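Periplasmic divalent cation tolerance protein (Xylella fastidiosa, PDB 2NUH) is of uncertain function but may bind copper ions and take part in tolerance of divalent cations. Local coordinates at residues K61-A64 with V65-N68. Sequence-based numbering, arbitrary orientation.
Sequences KTNA and VHVN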
ATOM      1  N   LYS A  61      -2.671   4.628   2.848  1.00 12.07           N
ATOM      2  CA  LYS A  61      -3.766   5.585   2.846  1.00 12.46           C
ATOM      3  C   LYS A  61      -3.382   6.747   1.954  1.00 11.87           C
ATOM      4  O   LYS A  61      -2.380   7.405   2.172  1.00 12.23           O
ATOM      5  CB  LYS A  61      -4.043   6.090   4.261  1.00 13.54           C
ATOM      6  CG  LYS A  61      -5.009   5.238   5.075  1.00 17.97           C
ATOM      7  CD  LYS A  61      -4.383   3.973   5.602  1.00 22.91           C
ATOM      8  CE  LYS A  61      -3.522   4.237   6.817  1.00 24.68           C
ATOM      9  NZ  LYS A  61      -2.811   3.009   7.226  1.00 26.61           N
ATOM     10  N   THR A  62      -4.192   7.007   0.947  1.00 12.03           N
ATOM     11  CA  THR A  62      -3.866   8.049   0.004  1.00 12.74           C
ATOM     12  C   THR A  62      -5.169   8.642  -0.494  1.00 13.04           C
ATOM     13  O   THR A  62      -6.213   8.396   0.088  1.00 12.31           O
ATOM     14  CB  THR A  62      -2.963   7.503  -1.130  1.00 13.69           C
ATOM     15  OG1 THR A  62      -2.510   8.586  -1.955  1.00 15.03           O
ATOM     16  CG2 THR A  62      -3.670   6.454  -1.965  1.00 13.46           C
ATOM     17  N   ASN A  63      -5.115   9.434  -1.550  1.00 13.62           N
ATOM     18  CA  ASN A  63      -6.337   9.943  -2.137  1.00 13.85           C
ATOM     19  C   ASN A  63      -6.381   9.676  -3.623  1.00 13.40           C
ATOM     20  O   ASN A  63      -5.408   9.198  -4.200  1.00 13.31           O
ATOM     21  CB  ASN A  63      -6.546  11.430  -1.799  1.00 14.27           C
ATOM     22  CG  ASN A  63      -5.494  12.331  -2.403  1.00 15.28           C
ATOM     23  OD1 ASN A  63      -4.716  11.904  -3.250  1.00 15.00           O
ATOM     24  ND2 ASN A  63      -5.462  13.588  -1.970  1.00 16.26           N
ATOM     25  N   ALA A  64      -7.510   9.993  -4.240  1.00 13.92           N
ATOM     26  CA  ALA A  64      -7.756   9.638  -5.619  1.00 14.11           C
ATOM     27  C   ALA A  64      -6.667  10.176  -6.513  1.00 14.77           C
ATOM     28  O   ALA A  64      -6.207   9.479  -7.408  1.00 15.30           O
ATOM     29  CB  ALA A  64      -9.111  10.178  -6.076  1.00 14.47           C
ATOM     30  N   VAL A  65      -6.252  11.417  -6.279  1.00 14.95           N
ATOM     31  CA  VAL A  65      -5.306  12.025  -7.207  1.00 15.16           C
ATOM     32  C   VAL A  65      -3.915  11.420  -7.074  1.00 14.68           C
ATOM     33  O   VAL A  65      -3.077  11.613  -7.950  1.00 15.28           O
ATOM     34  CB  VAL A  65      -5.276  13.567  -7.142  1.00 16.16           C
ATOM     35  CG1 VAL A  65      -6.661  14.129  -7.450  1.00 16.68           C
ATOM     36  CG2 VAL A  65      -4.741  14.069  -5.822  1.00 17.73           C
ATOM     37  N   HIS A  66      -3.676  10.673  -5.997  1.00 13.25           N
ATOM     38  CA  HIS A  66      -2.367  10.043  -5.814  1.00 12.54           C
ATOM     39  C   HIS A  66      -2.366   8.536  -5.948  1.00 12.24           C
ATOM     40  O   HIS A  66      -1.312   7.925  -5.853  1.00 11.70           O
ATOM     41  CB  HIS A  66      -1.767  10.393  -4.453  1.00 12.85           C
ATOM     42  CG  HIS A  66      -1.395  11.827  -4.321  1.00 13.58           C
ATOM     43  ND1 HIS A  66      -2.289  12.786  -3.899  1.00 13.78           N
ATOM     44  CD2 HIS A  66      -0.231  12.471  -4.565  1.00 15.46           C
ATOM     45  CE1 HIS A  66      -1.692  13.965  -3.892  1.00 16.16           C
ATOM     46  NE2 HIS A  66      -0.441  13.802  -4.286  1.00 17.22           N
ATOM     47  N   VAL A  67      -3.534   7.933  -6.148  1.00 11.73           N
ATOM     48  CA  VAL A  67      -3.606   6.479  -6.211  1.00 12.35           C
ATOM     49  C   VAL A  67      -2.649   5.892  -7.240  1.00 11.61           C
ATOM     50  O   VAL A  67      -1.877   4.988  -6.924  1.00 12.40           O
ATOM     51  CB  VAL A  67      -5.035   6.000  -6.493  1.00 12.74           C
ATOM     52  CG1 VAL A  67      -5.050   4.535  -6.921  1.00 14.55           C
ATOM     53  CG2 VAL A  67      -5.888   6.195  -5.265  1.00 14.65           C
ATOM     54  N   ASN A  68      -2.689   6.400  -8.470  1.00 11.35           N
ATOM     55  CA  ASN A  68      -1.863   5.826  -9.513  1.00 10.72           C
ATOM     56  C   ASN A  68      -0.405   6.023  -9.203  1.00 10.93           C
ATOM     57  O   ASN A  68       0.381   5.113  -9.391  1.00 11.44           O
ATOM     58  CB  ASN A  68      -2.177   6.454 -10.858  1.00 10.91           C
ATOM     59  CG  ASN A  68      -3.547   6.097 -11.348  1.00 11.91           C
ATOM     60  OD1 ASN A  68      -4.273   5.329 -10.712  1.00 12.19           O
ATOM     61  ND2 ASN A  68      -3.930   6.669 -12.476  1.00 12.76           N
TER
HETATM   62  O   HOH W   1      -4.347   8.664  -9.344  1.00 15.96           O
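Asn-63 and His-66 meet across the turn that leads from strand 50-63 into helix 67-77. In Asn-63, chi1 of 65° sets CG between the two main-chain branches and brings OD1 to both His-66 nitrogens, N and ND1. Asn-63 CG lies in the plane of the His-66 ring, at its edge. At the tip, Asn-63 OD1 touches Val-65 CG2 (3.4 Å) and accepts a nearly straight hydrogen bond from His-66 ND1 (2.7 Å, 165° at the hydrogen). The oxygen sits in the ring plane, while ND1 is tilted somewhat from the carbonyl plane; the bond helps to hold the imidazole's rotation and implies a proton on ND1. His-66 N adds a weak bond to OD1 and a better one to Asn-63 O (2.9 Å), closing a type I beta-turn. Asn-63 ND2 is hydrogen-bonded to Asn-102 OD1 in helix 95-105 and to Asp-106 OD2 just after it. Thr-62 OG1 touches His-66 CB at 3.2 Å and is hydrogen-bonded to Leu-30 O. Val-67 N bonds weakly to Ala-64 O, which a water bridges to Asn-68 N, the pair an alpha-helical bond would join. Ile-105 packs against Thr-62, Asn-63 and His-66, whereas Ala-64 and Val-67 rest on Tyr-6 of strand 5-12, an antiparallel neighbour of strand 50-63.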